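Local coordinates for RNA polymerase sigma factor (Bartonella quintana, PDB 5UXX), which probably acts as an ECF-subfamily sigma factor, binding promoter DNA and directing RNA polymerase to start transcription of its target genes, at residues G143-K146 against S147-R151; A120-L123 against I124-G128; K108-N111 against M112-A115. All coordinates share one frame; numbering follows the deposited sequence.

Contact 1: residues G143-K146 against S147-R151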
loop_
_atom_site.group_PDB
_atom_site.type_symbol
_atom_site.label_atom_id
_atom_site.label_comp_id
_atom_site.label_asym_id
_atom_site.label_seq_id
_atom_site.Cartn_x
_atom_site.Cartn_y
_atom_site.Cartn_z
ATOM N N GLY A 143 3.412 -7.627 18.516
ATOM C CA GLY A 143 2.195 -8.272 18.977
ATOM C C GLY A 143 0.938 -7.628 18.424
ATOM O O GLY A 143 -0.040 -8.312 18.120
ATOM N N THR A 144 0.966 -6.305 18.296
ATOM C CA THR A 144 -0.170 -5.556 17.769
ATOM C C THR A 144 -0.433 -5.902 16.306
ATOM O O THR A 144 -1.574 -6.147 15.914
ATOM C CB THR A 144 0.052 -4.039 17.898
ATOM O OG1 THR A 144 0.283 -3.703 19.272
ATOM C CG2 THR A 144 -1.161 -3.277 17.392
ATOM N N ILE A 145 0.631 -5.920 15.507
ATOM C CA ILE A 145 0.540 -6.294 14.099
ATOM C C ILE A 145 -0.052 -7.691 13.942
ATOM O O ILE A 145 -0.943 -7.912 13.120
ATOM C CB ILE A 145 1.924 -6.245 13.413
ATOM C CG1 ILE A 145 2.347 -4.795 13.174
ATOM C CG2 ILE A 145 1.902 -6.999 12.093
ATOM C CD1 ILE A 145 1.448 -4.050 12.213
ATOM N N LYS A 146 0.439 -8.624 14.751
ATOM C CA LYS A 146 -0.011 -10.011 14.699
ATOM C C LYS A 146 -1.504 -10.144 14.990
ATOM O O LYS A 146 -2.211 -10.884 14.305
ATOM C CB LYS A 146 0.796 -10.861 15.680
ATOM C CG LYS A 146 2.219 -11.129 15.220
ATOM C CD LYS A 146 3.000 -11.937 16.239
ATOM C CE LYS A 146 4.390 -12.264 15.720
ATOM N NZ LYS A 146 5.218 -12.960 16.743
ATOM N N SER A 147 -1.981 -9.429 16.004
ATOM C CA SER A 147 -3.397 -9.462 16.352
ATOM C C SER A 147 -4.234 -8.796 15.264
ATOM O O SER A 147 -5.336 -9.247 14.953
ATOM C CB SER A 147 -3.641 -8.781 17.700
ATOM O OG SER A 147 -3.424 -7.384 17.613
ATOM N N ARG A 148 -3.699 -7.724 14.686
ATOM C CA ARG A 148 -4.369 -7.029 13.592
ATOM C C ARG A 148 -4.453 -7.915 12.353
ATOM O O ARG A 148 -5.457 -7.906 11.643
ATOM C CB ARG A 148 -3.650 -5.718 13.263
ATOM C CG ARG A 148 -3.883 -4.622 14.290
ATOM C CD ARG A 148 -3.072 -3.372 13.996
ATOM N NE ARG A 148 -3.326 -2.330 14.987
ATOM C CZ ARG A 148 -2.699 -1.159 15.022
ATOM N NH1 ARG A 148 -1.772 -0.872 14.119
ATOM N NH2 ARG A 148 -2.999 -0.274 15.963
ATOM N N VAL A 149 -3.395 -8.677 12.097
ATOM C CA VAL A 149 -3.367 -9.598 10.966
ATOM C C VAL A 149 -4.398 -10.711 11.152
ATOM O O VAL A 149 -5.129 -11.053 10.222
ATOM C CB VAL A 149 -1.964 -10.216 10.774
ATOM C CG1 VAL A 149 -2.028 -11.457 9.894
ATOM C CG2 VAL A 149 -1.009 -9.186 10.186
ATOM N N SER A 150 -4.461 -11.258 12.363
ATOM C CA SER A 150 -5.392 -12.339 12.672
ATOM C C SER A 150 -6.848 -11.897 12.546
ATOM O O SER A 150 -7.669 -12.610 11.969
ATOM C CB SER A 150 -5.134 -12.879 14.080
ATOM O OG SER A 150 -3.905 -13.581 14.140
ATOM N N ARG A 151 -7.165 -10.726 13.092
ATOM C CA ARG A 151 -8.526 -10.203 13.019
ATOM C C ARG A 151 -8.910 -9.857 11.582
ATOM O O ARG A 151 -10.031 -10.130 11.149
ATOM C CB ARG A 151 -8.690 -8.975 13.923
ATOM C CG ARG A 151 -8.620 -9.298 15.411
ATOM C CD ARG A 151 -8.805 -8.067 16.295
ATOM N NE ARG A 151 -7.744 -7.076 16.138
ATOM C CZ ARG A 151 -7.878 -5.936 15.466
ATOM N NH1 ARG A 151 -6.861 -5.092 15.378
ATOM N NH2 ARG A 151 -9.033 -5.634 14.893
#
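Gly143-Lys146 and Ser147-Arg151 are successive turns of helix 142-159, and the backbone donors Ser147 N, Arg148 N, Val149 N and Ser150 N each reach the carbonyl four residues back: Gly143 O, Thr144 O, Ile145 O and Lys146 O. The shortest of these bonds is Val149 N to Ile145 O at 2.8 Å, with 151° at the hydrogen. Thr144 O has a second donor. Ser147 OG, placed between its own backbone N and carbonyl carbon (chi1 69°), lies 2.8 Å from Thr144 O and approaches at a C=O...O angle of 120°, well bent from the carbonyl direction.

Thr144 and Arg148 run side by side, pointing the same way. The arginine chain, extended from CG to NE, carries the guanidinium group alongside the threonine, where Thr144 CG2 rests over one face near the rim, 3.4 Å from Arg148 NE and 3.5 Å from Arg148 CZ. An apolar pair follows: Ile145 CG2 meets Val149 CG2 at 4.1 Å, the two side chains crossing obliquely, and both also pack on Ile124 of helix 115-125. Lys146 makes a cation-pi contact with Tyr131.

Helix 142-159 follows helix 131-138 in region 4, the layout of a helix-turn-helix in which the second helix usually reads the -35 element. Chemically the turn is divided: Ile145 and Val149 give an apolar face to the core, Arg148 brings a charged side with a long, weak ion pair to Asp116, and Lys146, Val149 and Ser150 pack against the chain of another protein.

Contact 2: residues A120-L123 against I124-G128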
loop_
_atom_site.group_PDB
_atom_site.type_symbol
_atom_site.label_atom_id
_atom_site.label_comp_id
_atom_site.label_asym_id
_atom_site.label_seq_id
_atom_site.Cartn_x
_atom_site.Cartn_y
_atom_site.Cartn_z
ATOM N N ALA A 120 -2.324 -3.548 7.914
ATOM C CA ALA A 120 -1.551 -4.663 8.455
ATOM C C ALA A 120 -1.591 -5.884 7.540
ATOM O O ALA A 120 -0.558 -6.497 7.269
ATOM C CB ALA A 120 -2.056 -5.028 9.842
ATOM N N ILE A 121 -2.782 -6.236 7.063
ATOM C CA ILE A 121 -2.943 -7.429 6.238
ATOM C C ILE A 121 -2.334 -7.222 4.850
ATOM O O ILE A 121 -1.922 -8.179 4.199
ATOM C CB ILE A 121 -4.434 -7.839 6.112
ATOM C CG1 ILE A 121 -4.558 -9.260 5.559
ATOM C CG2 ILE A 121 -5.215 -6.845 5.263
ATOM C CD1 ILE A 121 -3.951 -10.316 6.454
ATOM N N ILE A 122 -2.270 -5.970 4.405
ATOM C CA ILE A 122 -1.625 -5.649 3.135
ATOM C C ILE A 122 -0.107 -5.734 3.268
ATOM O O ILE A 122 0.566 -6.334 2.430
ATOM C CB ILE A 122 -2.025 -4.247 2.630
ATOM C CG1 ILE A 122 -3.483 -4.248 2.166
ATOM C CG2 ILE A 122 -1.128 -3.810 1.484
ATOM C CD1 ILE A 122 -3.775 -5.259 1.077
ATOM N N LEU A 123 0.426 -5.133 4.328
ATOM C CA LEU A 123 1.866 -5.132 4.573
ATOM C C LEU A 123 2.409 -6.545 4.757
ATOM O O LEU A 123 3.466 -6.888 4.227
ATOM C CB LEU A 123 2.201 -4.285 5.803
ATOM C CG LEU A 123 2.061 -2.768 5.664
ATOM C CD1 LEU A 123 2.308 -2.093 7.001
ATOM C CD2 LEU A 123 3.017 -2.234 4.610
ATOM N N ILE A 124 1.678 -7.361 5.507
ATOM C CA ILE A 124 2.116 -8.716 5.820
ATOM C C ILE A 124 1.712 -9.721 4.743
ATOM O O ILE A 124 2.530 -10.522 4.289
ATOM C CB ILE A 124 1.546 -9.180 7.176
ATOM C CG1 ILE A 124 2.134 -8.343 8.312
ATOM C CG2 ILE A 124 1.836 -10.654 7.407
ATOM C CD1 ILE A 124 3.626 -8.529 8.491
ATOM N N GLY A 125 0.450 -9.670 4.332
ATOM C CA GLY A 125 -0.092 -10.654 3.412
ATOM C C GLY A 125 0.176 -10.396 1.942
ATOM O O GLY A 125 0.052 -11.305 1.123
ATOM N N ALA A 126 0.546 -9.166 1.599
ATOM C CA ALA A 126 0.717 -8.805 0.195
ATOM C C ALA A 126 2.062 -8.145 -0.108
ATOM O O ALA A 126 2.666 -8.413 -1.147
ATOM C CB ALA A 126 -0.417 -7.892 -0.244
ATOM N N SER A 127 2.528 -7.286 0.791
ATOM C CA SER A 127 3.730 -6.498 0.531
ATOM C C SER A 127 5.013 -7.257 0.864
ATOM O O SER A 127 6.106 -6.837 0.483
ATOM C CB SER A 127 3.680 -5.185 1.315
ATOM O OG SER A 127 2.505 -4.456 1.003
ATOM N N GLY A 128 4.879 -8.368 1.580
ATOM C CA GLY A 128 6.010 -9.238 1.848
ATOM C C GLY A 128 6.925 -8.787 2.973
ATOM O O GLY A 128 8.081 -9.203 3.037
#
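This is a helix C-terminus: Ala120-Leu123 lie in the final part of helix 115-125, Ile124 and Gly125 finish it, and Ala126-Gly128 carry the chain on towards helix 131-138. The regular pattern lasts as far as Ile124 N, which bonds to Ala120 O at 3.0 Å. It then starts to spread. Gly125 N still reaches Ile121 O, at 2.8 Å, but stands above the carbonyl plane, 47° out of it.

The ending is tied off at one carbonyl. Ile122 O takes two backbone donors, Ala126 N at 3.0 Å from above its carbonyl plane and Ser127 N at 2.7 Å, almost in line with the carbonyl bond. The first has the four-residue spacing of a helix but is bent; the second spans five residues, a wider turn, made as the backbone departs from helical angles at Ala126. Ser127 turns its side chain back over the same end. With Ser127 OG anti to its carbonyl carbon (chi1 -56°), the hydroxyl comes 3.1 Å from Ile122 O and 3.7 Å from Ile122 CG2, while Ser127 CB sits 3.4 Å from Leu123 O. This hydroxyl is also hydrogen-bonded to an aromatic side chain of another protein's chain, and an aromatic side chain of that protein packs on Ile122 and Ala126.

The large side chains fan out to other helices. Leu123 lies on Phe22 of helix 7-26, Phe62 of helix 57-81 and Ile137 of helix 131-138. Ile122 packs on Phe22 as well, Ile121 leans on Ala152 of helix 142-159, and Ile124 enters the core between helices, against Tyr131, Ala134, Ile145 and Val149.

Contact 3: residues K108-N111 against M112-A115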
loop_
_atom_site.group_PDB
_atom_site.type_symbol
_atom_site.label_atom_id
_atom_site.label_comp_id
_atom_site.label_asym_id
_atom_site.label_seq_id
_atom_site.Cartn_x
_atom_site.Cartn_y
_atom_site.Cartn_z
ATOM N N LYS A 108 -13.486 -3.840 -2.048
ATOM C CA LYS A 108 -14.641 -3.515 -1.220
ATOM C C LYS A 108 -14.573 -4.246 0.117
ATOM O O LYS A 108 -14.977 -3.712 1.147
ATOM C CB LYS A 108 -15.940 -3.858 -1.952
ATOM C CG LYS A 108 -16.259 -2.924 -3.109
ATOM C CD LYS A 108 -17.320 -3.506 -4.030
ATOM C CE LYS A 108 -18.567 -3.910 -3.264
ATOM N NZ LYS A 108 -19.643 -4.374 -4.182
ATOM N N ALA A 109 -14.058 -5.472 0.090
ATOM C CA ALA A 109 -13.875 -6.257 1.306
ATOM C C ALA A 109 -12.801 -5.636 2.197
ATOM O O ALA A 109 -12.960 -5.562 3.416
ATOM C CB ALA A 109 -13.516 -7.695 0.961
ATOM N N LEU A 110 -11.710 -5.196 1.578
ATOM C CA LEU A 110 -10.634 -4.512 2.291
ATOM C C LEU A 110 -11.138 -3.253 2.986
ATOM O O LEU A 110 -10.713 -2.931 4.096
ATOM C CB LEU A 110 -9.499 -4.151 1.331
ATOM C CG LEU A 110 -8.602 -5.286 0.836
ATOM C CD1 LEU A 110 -7.640 -4.772 -0.222
ATOM C CD2 LEU A 110 -7.844 -5.912 1.996
ATOM N N ASN A 111 -12.045 -2.544 2.323
ATOM C CA ASN A 111 -12.594 -1.306 2.857
ATOM C C ASN A 111 -13.550 -1.541 4.026
ATOM O O ASN A 111 -13.840 -0.623 4.791
ATOM C CB ASN A 111 -13.304 -0.528 1.748
ATOM C CG ASN A 111 -12.333 0.130 0.785
ATOM O OD1 ASN A 111 -11.117 -0.017 0.914
ATOM N ND2 ASN A 111 -12.867 0.862 -0.186
HETATM N N MSE A 112 -14.037 -2.772 4.157
HETATM C CA MSE A 112 -14.897 -3.138 5.279
HETATM C C MSE A 112 -14.085 -3.253 6.563
HETATM O O MSE A 112 -14.622 -3.141 7.664
HETATM C CB MSE A 112 -15.623 -4.455 4.999
HETATM C CG MSE A 112 -16.610 -4.398 3.848
HETATM SE SE MSE A 112 -18.186 -3.336 4.267
HETATM C CE MSE A 112 -18.904 -4.420 5.721
ATOM N N LEU A 113 -12.785 -3.488 6.411
ATOM C CA LEU A 113 -11.882 -3.585 7.549
ATOM C C LEU A 113 -11.629 -2.216 8.164
ATOM O O LEU A 113 -11.879 -1.187 7.535
ATOM C CB LEU A 113 -10.552 -4.216 7.129
ATOM C CG LEU A 113 -10.593 -5.588 6.459
ATOM C CD1 LEU A 113 -9.196 -6.011 6.024
ATOM C CD2 LEU A 113 -11.202 -6.621 7.389
ATOM N N SER A 114 -11.138 -2.206 9.399
ATOM C CA SER A 114 -10.654 -0.975 10.008
ATOM C C SER A 114 -9.378 -0.541 9.298
ATOM O O SER A 114 -8.746 -1.343 8.608
ATOM C CB SER A 114 -10.400 -1.162 11.505
ATOM O OG SER A 114 -9.280 -2.001 11.731
ATOM N N ALA A 115 -9.006 0.724 9.459
ATOM C CA ALA A 115 -7.810 1.259 8.818
ATOM C C ALA A 115 -6.557 0.487 9.225
ATOM O O ALA A 115 -5.684 0.224 8.398
ATOM C CB ALA A 115 -7.652 2.735 9.149
#
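The Ala109 and Leu110 carbonyls are both approached over their faces. Met112 N stands above the Ala109 carbonyl, 69° out of its plane, and bonds to Ala109 O at 3.1 Å; one residue on, Leu113 N does the same over Leu110 O at 3.2 Å, 63° out of plane. The other flat group is the Asn111 amide: Asn111 OD1 accepts from Lys107 NZ, and the side chain packs on Arg118. Both backbone bonds span three residues, the spacing of a 3-10 turn, and they tighten the chain as helix 103-112 runs out. Met112 N keeps a weak bond to Lys108 O as well, at 3.3 Å.

The passage links helix 103-112 to helix 115-125 within sigma region 4. At Leu113 the backbone is no longer helical, and Ser114 is the N-cap of the next helix, its OG accepting from Gln117 N. Arg118 of that helix spans the corner: NH1 donates to both Leu110 O and Leu113 O, giving Leu110 O a second donor besides Leu113 N.

The selenomethionine side chain at Met112 starts close to the backbone, with Met112 CG 3.2 Å from Lys108 O. Bent at both chi2 and chi3, the chain then curls off, and Met112 packs on Arg155 and Leu159 of helix 142-159. Leu113 stays nearer: Leu113 CB is 3.3 Å from Leu110 O, and Leu113 CD1 meets Leu110 CD2 at 4.2 Å. Leu113 also touches Ile121 of helix 115-125, while Ala109 packs on Leu156 of helix 142-159.

Along the chain the order is contact 3, contact 2, contact 1, all within sigma region 4. Contact 3 lies at the corner where helix 103-112 gives way to helix 115-125, contact 2 at the far end of that second helix, and contact 1 in helix 142-159. Centres of contacts 2 and 3 are about 14 Å apart, yet they touch through Ile121 and Ile122 against Leu110 and Leu113. Contacts 1 and 2, about 11 Å between centres, meet where Val149 packs on Ile124. Contacts 1 and 3 do not touch. Helix 115-125 packs against both, so the three contacts share one region 4 core, part of which another protein chain covers.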